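Local coordinates for protein trans-isoprenyl diphosphate synthase (Caulobacter crescentus, PDB 3OYR) that probably makes octaprenyl diphosphate, the precursor of quinone side chains, by adding isopentenyl diphosphate units to farnesyl diphosphate in a metal-dependent reaction, at residues B[83-86]-B[87-90]; B[221-224]-B[225-228]; B[249-252]-B[253-256]. One frame throughout, in Å; residues are numbered along the deposited sequence. Where two conformers were deposited one is given.

Contact 1 (B[83-86]-B[87-90]); sequences DNDH and FQKL
The backbones of 83-86 and 87-90 meet where the loop winds into helix 87-109, joined by two backbone hydrogen bonds, each to the carbonyl three residues earlier. Q88 N donates to D85 O at 3.1 Å, fairly straight, and K89 N reaches H86 O at 3.3 Å on a more bent path. Just ahead, N84 forms an Asx turn: its OD1 accepts from H86 N at 3.0 Å, in the carbonyl plane and on a lone pair. The same OD1 accepts a hydrogen bond from a water, which in turn accepts a weak bond from F87 N, so the side chain of N84 reaches the first amide of 87-90 through solvent. With CG between its backbone N and carbonyl carbon (chi1 63°), F87 turns its ring back against N84 and D85. D85 O lies over one face, while N84 O meets the edge near the ring plane, 3.3 Å from F87 CE1. The amide of Q88 leans against D85, with Q88 NE2 3.4 Å from D85 CB; its plane stands 64° from the carboxylate, and NE2 is hydrogen-bonded to D34. K89 runs out extended to a salt bridge with E146. The stretch thus leads into helix 87-109 in a partly buried place, away from the annotated sites: F87 packs on V74, A77 and R78 of helix 68-79, Q88 and K89 touch V38 and L41 of helix 25-45, and L90 rests on M144 and T147 of helix 126-147.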
loop_
_atom_site.group_PDB
_atom_site.type_symbol
_atom_site.label_atom_id
_atom_site.label_comp_id
_atom_site.label_asym_id
_atom_site.label_seq_id
_atom_site.Cartn_x
_atom_site.Cartn_y
_atom_site.Cartn_z
ATOM N N ASP B 83 -29.827 4.108 -4.103
ATOM C CA ASP B 83 -30.706 5.283 -3.978
ATOM C C ASP B 83 -29.955 6.563 -3.616
ATOM O O ASP B 83 -30.523 7.651 -3.652
ATOM C CB ASP B 83 -31.893 5.021 -3.034
ATOM C CG ASP B 83 -31.469 4.554 -1.647
ATOM O OD1 ASP B 83 -30.282 4.677 -1.282
ATOM O OD2 ASP B 83 -32.345 4.062 -0.910
ATOM N N ASN B 84 -28.683 6.418 -3.265
ATOM C CA ASN B 84 -27.794 7.558 -3.096
ATOM C C ASN B 84 -26.489 7.347 -3.859
ATOM O O ASN B 84 -26.252 6.273 -4.415
ATOM C CB ASN B 84 -27.510 7.796 -1.619
ATOM C CG ASN B 84 -26.865 6.603 -0.958
ATOM O OD1 ASN B 84 -25.726 6.224 -1.263
ATOM N ND2 ASN B 84 -27.589 6.002 -0.039
ATOM N N ASP B 85 -25.625 8.355 -3.843
ATOM C CA ASP B 85 -24.401 8.311 -4.625
ATOM C C ASP B 85 -23.137 8.052 -3.803
ATOM O O ASP B 85 -22.028 8.447 -4.204
ATOM C CB ASP B 85 -24.269 9.593 -5.447
ATOM C CG ASP B 85 -24.060 10.837 -4.586
ATOM O OD1 ASP B 85 -24.074 10.748 -3.336
ATOM O OD2 ASP B 85 -23.876 11.917 -5.179
ATOM N N HIS B 86 -23.295 7.391 -2.657
ATOM C CA HIS B 86 -22.148 7.173 -1.776
ATOM C C HIS B 86 -21.165 6.142 -2.329
ATOM O O HIS B 86 -19.996 6.108 -1.930
ATOM C CB HIS B 86 -22.590 6.852 -0.343
ATOM C CG HIS B 86 -23.253 8.006 0.347
ATOM N ND1 HIS B 86 -24.424 7.876 1.063
ATOM C CD2 HIS B 86 -22.926 9.320 0.399
ATOM C CE1 HIS B 86 -24.780 9.056 1.540
ATOM N NE2 HIS B 86 -23.888 9.949 1.150
ATOM N N PHE B 87 -21.632 5.348 -3.293
ATOM C CA PHE B 87 -20.771 4.436 -4.030
ATOM C C PHE B 87 -19.637 5.155 -4.761
ATOM O O PHE B 87 -18.630 4.525 -5.076
ATOM C CB PHE B 87 -21.594 3.577 -5.016
ATOM C CG PHE B 87 -22.289 4.376 -6.100
ATOM C CD1 PHE B 87 -23.609 4.789 -5.934
ATOM C CD2 PHE B 87 -21.634 4.706 -7.288
ATOM C CE1 PHE B 87 -24.269 5.517 -6.919
ATOM C CE2 PHE B 87 -22.286 5.448 -8.289
ATOM C CZ PHE B 87 -23.610 5.858 -8.100
ATOM N N GLN B 88 -19.795 6.458 -5.027
ATOM C CA GLN B 88 -18.768 7.234 -5.749
ATOM C C GLN B 88 -17.446 7.302 -5.002
ATOM O O GLN B 88 -16.378 7.343 -5.633
ATOM C CB GLN B 88 -19.248 8.661 -6.076
ATOM C CG GLN B 88 -20.284 8.754 -7.229
ATOM C CD GLN B 88 -20.910 10.150 -7.353
ATOM O OE1 GLN B 88 -20.335 11.127 -6.889
ATOM N NE2 GLN B 88 -22.109 10.235 -7.961
ATOM N N LYS B 89 -17.507 7.361 -3.671
ATOM C CA LYS B 89 -16.304 7.308 -2.839
ATOM C C LYS B 89 -15.583 5.967 -2.942
ATOM O O LYS B 89 -14.345 5.939 -3.003
ATOM C CB LYS B 89 -16.604 7.654 -1.387
ATOM C CG LYS B 89 -17.281 9.011 -1.220
ATOM C CD LYS B 89 -17.399 9.395 0.244
ATOM C CE LYS B 89 -17.873 10.851 0.392
ATOM N NZ LYS B 89 -17.692 11.316 1.811
ATOM N N LEU B 90 -16.358 4.879 -2.978
ATOM C CA LEU B 90 -15.827 3.522 -3.211
ATOM C C LEU B 90 -15.189 3.436 -4.578
ATOM O O LEU B 90 -14.057 2.954 -4.700
ATOM C CB LEU B 90 -16.913 2.449 -3.060
ATOM C CG LEU B 90 -17.641 2.407 -1.714
ATOM C CD1 LEU B 90 -18.773 1.390 -1.738
ATOM C CD2 LEU B 90 -16.712 2.119 -0.538
HETATM O O HOH W 1 -24.355 3.935 -2.587
#

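Contact 2 (B[221-224]-B[225-228]); sequences GLNL and GLAF. With DMA (dimethylallyl diphosphate), chain D.
G225, the first residue of 225-228, donates its N to G221 O at 2.8 Å, opening a run of four regular backbone bonds, each to the carbonyl four residues earlier, in the middle of helix 211-238. Both glycines are buried, so this first bond of the run is shielded from solvent.

L226 N follows with a bond to L222 O at 3.0 Å, and this pair also carries the apolar side-chain contact one turn apart. In the conformer given for L222, one of two, the two leucines converge through their methyls, L222 CD1 lying 3.7 Å from L226 CD1; the other conformer may not keep this approach. L226 has CG beside its own backbone N (chi1 -65°), which lays L226 CG 3.5 Å from L222 O.

A227 N bonds to N223 O at 3.2 Å, almost straight (176°). The methyl of A227 nestles against the carbonyls of N223 and L224, with A227 CB 3.5 Å from L224 O.

F228 N closes the series on L224 O at 2.8 Å. CG anti to N (chi1 -172°) swings the ring off the helix toward the dimethylallyl diphosphate, whose oxygen O2A lies in the ring plane at its edge, 3.3 Å from F228 CZ. The polarised C-H edge thus meets a phosphate oxygen, while R343 makes a cation-pi contact with the ring. Around this central helix of the all-helical isoprenoid synthase fold, L222 and L226 pack on A193 of helix 181-206, N223 touches Y313 of helix 302-320, L224 touches M72 of helix 68-79, and A227 meets V341 of helix 328-342.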
loop_
_atom_site.group_PDB
_atom_site.type_symbol
_atom_site.label_atom_id
_atom_site.label_comp_id
_atom_site.label_asym_id
_atom_site.label_seq_id
_atom_site.Cartn_x
_atom_site.Cartn_y
_atom_site.Cartn_z
ATOM N N GLY B 221 -17.477 -9.467 -12.320
ATOM C CA GLY B 221 -16.186 -8.790 -12.257
ATOM C C GLY B 221 -15.001 -9.756 -12.256
ATOM O O GLY B 221 -14.014 -9.497 -12.938
ATOM N N LEU B 222 -15.103 -10.871 -11.516
ATOM C CA LEU B 222 -14.009 -11.848 -11.453
ATOM C C LEU B 222 -13.727 -12.416 -12.848
ATOM O O LEU B 222 -12.574 -12.400 -13.338
ATOM C CB LEU B 222 -14.351 -12.968 -10.464
ATOM C CG LEU B 222 -13.230 -13.802 -9.838
ATOM C CD1 LEU B 222 -12.716 -14.880 -10.788
ATOM C CD2 LEU B 222 -12.089 -12.931 -9.355
ATOM N N ASN B 223 -14.776 -12.903 -13.497
ATOM C CA ASN B 223 -14.639 -13.396 -14.859
ATOM C C ASN B 223 -14.206 -12.326 -15.859
ATOM O O ASN B 223 -13.375 -12.610 -16.738
ATOM C CB ASN B 223 -15.895 -14.143 -15.314
ATOM C CG ASN B 223 -16.087 -15.432 -14.565
ATOM O OD1 ASN B 223 -15.348 -16.398 -14.761
ATOM N ND2 ASN B 223 -17.075 -15.455 -13.689
ATOM N N LEU B 224 -14.726 -11.100 -15.713
ATOM C CA LEU B 224 -14.268 -9.995 -16.576
ATOM C C LEU B 224 -12.767 -9.773 -16.417
ATOM O O LEU B 224 -12.054 -9.608 -17.403
ATOM C CB LEU B 224 -15.022 -8.692 -16.308
ATOM C CG LEU B 224 -14.601 -7.618 -17.314
ATOM C CD1 LEU B 224 -15.698 -7.287 -18.246
ATOM C CD2 LEU B 224 -14.118 -6.390 -16.645
ATOM N N GLY B 225 -12.290 -9.821 -15.175
ATOM C CA GLY B 225 -10.877 -9.593 -14.899
ATOM C C GLY B 225 -9.945 -10.662 -15.430
ATOM O O GLY B 225 -8.851 -10.341 -15.897
ATOM N N LEU B 226 -10.358 -11.922 -15.361
ATOM C CA LEU B 226 -9.587 -13.010 -15.993
ATOM C C LEU B 226 -9.440 -12.795 -17.512
ATOM O O LEU B 226 -8.310 -12.782 -18.042
ATOM C CB LEU B 226 -10.210 -14.373 -15.662
ATOM C CG LEU B 226 -10.143 -14.738 -14.168
ATOM C CD1 LEU B 226 -10.976 -15.955 -13.853
ATOM C CD2 LEU B 226 -8.712 -14.984 -13.749
ATOM N N ALA B 227 -10.567 -12.552 -18.186
ATOM C CA ALA B 227 -10.578 -12.203 -19.620
ATOM C C ALA B 227 -9.649 -11.031 -19.876
ATOM O O ALA B 227 -8.789 -11.088 -20.780
ATOM C CB ALA B 227 -12.025 -11.858 -20.085
ATOM N N PHE B 228 -9.801 -9.996 -19.042
ATOM C CA PHE B 228 -9.044 -8.755 -19.155
ATOM C C PHE B 228 -7.548 -9.023 -19.124
ATOM O O PHE B 228 -6.810 -8.547 -19.993
ATOM C CB PHE B 228 -9.439 -7.771 -18.026
ATOM C CG PHE B 228 -8.844 -6.394 -18.180
ATOM C CD1 PHE B 228 -9.477 -5.436 -18.977
ATOM C CD2 PHE B 228 -7.643 -6.053 -17.536
ATOM C CE1 PHE B 228 -8.910 -4.155 -19.138
ATOM C CE2 PHE B 228 -7.078 -4.762 -17.679
ATOM C CZ PHE B 228 -7.705 -3.821 -18.484
HETATM C C1 DMA D . -3.132 -2.109 -16.050
HETATM O O1 DMA D . -4.534 -1.814 -16.002
HETATM C C2 DMA D . -3.183 -3.161 -15.000
HETATM C C3 DMA D . -3.321 -4.456 -15.295
HETATM C C4 DMA D . -3.303 -4.981 -16.707
HETATM C C5 DMA D . -3.465 -5.396 -14.139
HETATM P PA DMA D . -5.403 -1.097 -17.145
HETATM O O1A DMA D . -6.862 -1.016 -16.744
HETATM O O2A DMA D . -5.116 -1.781 -18.453
HETATM O O3A DMA D . -4.663 0.343 -17.073
HETATM P PB DMA D . -5.290 1.838 -17.194
HETATM O O1B DMA D . -5.877 2.158 -15.833
HETATM O O2B DMA D . -3.984 2.552 -17.467
HETATM O O3B DMA D . -6.302 1.867 -18.308
#

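Contact 3 (B[249-252]-B[253-256]); sequences GDDF and REGK
R253 folds back over G249 in a short helix, 250-254, that ends in a Schellman motif. The tightly packed part joins the buried residues G249, D251, F252, G255 and K256. R253 N bonds to G249 O at 2.8 Å, and E254 N to D250 O. At the far end G255, with positive phi, lets the chain reverse: K256 N returns to D251 O at 2.8 Å and G255 N to F252 O at 3.0 Å. F252 goes the other way and packs between helices 287-299 and 273-281, on F290, A293 and I280. K256 forms a salt bridge with D109, a calcium ligand, and touches a bound dimethylallyl diphosphate; a second, weak bridge runs from K256 NZ to E254 OE2 (3.2 Å).

D250, R253 and E254 make up the partly exposed side. E254, bent at chi2 (146°), curls over the backbone of D250, which brings like charges close: E254 OE1 is 4.3 Å from D250 OD2, and E254 OE2 is 4.2 Å from D251 OD1. D250 OD2 is hydrogen-bonded to S111, and D251 N to D236, so the turn lies against the metal-binding region of the active site. R253 bends at chi3 (-93°), setting its guanidinium flat above G249, whose carbonyl O lies over its centre. From there R253 NH1 donates to the anti lone pair of D250 OD1, 3.2 Å away, with carboxylate and guanidinium planes standing 85° apart.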
loop_
_atom_site.group_PDB
_atom_site.type_symbol
_atom_site.label_atom_id
_atom_site.label_comp_id
_atom_site.label_asym_id
_atom_site.label_seq_id
_atom_site.Cartn_x
_atom_site.Cartn_y
_atom_site.Cartn_z
ATOM N N GLY B 249 6.414 -6.219 -24.899
ATOM C CA GLY B 249 7.598 -7.024 -24.600
ATOM C C GLY B 249 8.184 -6.909 -23.203
ATOM O O GLY B 249 9.219 -7.529 -22.911
ATOM N N ASP B 250 7.541 -6.128 -22.334
ATOM C CA ASP B 250 7.953 -6.056 -20.921
ATOM C C ASP B 250 8.035 -7.434 -20.252
ATOM O O ASP B 250 9.031 -7.709 -19.607
ATOM C CB ASP B 250 7.063 -5.108 -20.099
ATOM C CG ASP B 250 7.524 -3.647 -20.166
ATOM O OD1 ASP B 250 8.581 -3.373 -20.784
ATOM O OD2 ASP B 250 6.823 -2.772 -19.593
ATOM N N ASP B 251 7.018 -8.290 -20.437
ATOM C CA ASP B 251 7.008 -9.643 -19.844
ATOM C C ASP B 251 8.209 -10.441 -20.340
ATOM O O ASP B 251 8.962 -10.990 -19.531
ATOM C CB ASP B 251 5.717 -10.428 -20.153
ATOM C CG ASP B 251 4.441 -9.769 -19.582
ATOM O OD1 ASP B 251 4.500 -9.012 -18.581
ATOM O OD2 ASP B 251 3.360 -10.024 -20.158
ATOM N N PHE B 252 8.390 -10.476 -21.663
ATOM C CA PHE B 252 9.502 -11.191 -22.269
ATOM C C PHE B 252 10.857 -10.689 -21.770
ATOM O O PHE B 252 11.689 -11.486 -21.336
ATOM C CB PHE B 252 9.443 -11.174 -23.807
ATOM C CG PHE B 252 10.541 -11.984 -24.450
ATOM C CD1 PHE B 252 10.477 -13.379 -24.456
ATOM C CD2 PHE B 252 11.658 -11.361 -25.005
ATOM C CE1 PHE B 252 11.502 -14.147 -25.013
ATOM C CE2 PHE B 252 12.688 -12.116 -25.572
ATOM C CZ PHE B 252 12.608 -13.513 -25.583
ATOM N N ARG B 253 11.068 -9.376 -21.809
ATOM C CA ARG B 253 12.310 -8.792 -21.311
ATOM C C ARG B 253 12.533 -8.910 -19.783
ATOM O O ARG B 253 13.677 -8.879 -19.333
ATOM C CB ARG B 253 12.473 -7.348 -21.815
ATOM C CG ARG B 253 13.026 -7.270 -23.242
ATOM C CD ARG B 253 13.168 -5.842 -23.765
ATOM N NE ARG B 253 11.982 -5.405 -24.501
ATOM C CZ ARG B 253 10.989 -4.686 -23.980
ATOM N NH1 ARG B 253 11.025 -4.303 -22.711
ATOM N NH2 ARG B 253 9.955 -4.344 -24.734
ATOM N N GLU B 254 11.459 -9.073 -19.002
ATOM C CA GLU B 254 11.560 -9.360 -17.550
ATOM C C GLU B 254 11.838 -10.839 -17.276
ATOM O O GLU B 254 12.164 -11.217 -16.151
ATOM C CB GLU B 254 10.269 -8.971 -16.802
ATOM C CG GLU B 254 10.090 -7.482 -16.512
ATOM C CD GLU B 254 8.619 -7.020 -16.550
ATOM O OE1 GLU B 254 8.373 -5.885 -17.023
ATOM O OE2 GLU B 254 7.710 -7.772 -16.118
ATOM N N GLY B 255 11.674 -11.676 -18.295
ATOM C CA GLY B 255 11.797 -13.126 -18.133
ATOM C C GLY B 255 10.576 -13.697 -17.442
ATOM O O GLY B 255 10.650 -14.715 -16.748
ATOM N N LYS B 256 9.449 -13.025 -17.652
ATOM C CA LYS B 256 8.188 -13.373 -17.025
ATOM C C LYS B 256 7.341 -14.255 -17.941
ATOM O O LYS B 256 6.903 -13.828 -19.011
ATOM C CB LYS B 256 7.436 -12.094 -16.635
ATOM C CG LYS B 256 6.195 -12.316 -15.788
ATOM C CD LYS B 256 6.053 -11.223 -14.742
ATOM C CE LYS B 256 5.344 -10.001 -15.262
ATOM N NZ LYS B 256 5.390 -8.915 -14.252
#

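How the contacts relate
The three are local contacts within one all-helical domain, but they sit at different depths. Contact 2 is buried mid-helix, about 9 Å from the chain centre, with a mainly apolar surface; contact 1 leads into a helix at the partly exposed periphery, and contact 3 is a short, buried helix with a charged face. Contacts 1 and 3 lie on opposite sides of the centre, about 39 Å apart between their own centres. Helix 68-79 borders both 83-90 and 221-228, as does helix 181-206, whereas 221-228 and 249-256 each approach bound dimethylallyl diphosphate, through an aromatic edge and a lysine respectively. Contact 1 instead relies on water and turn bonds.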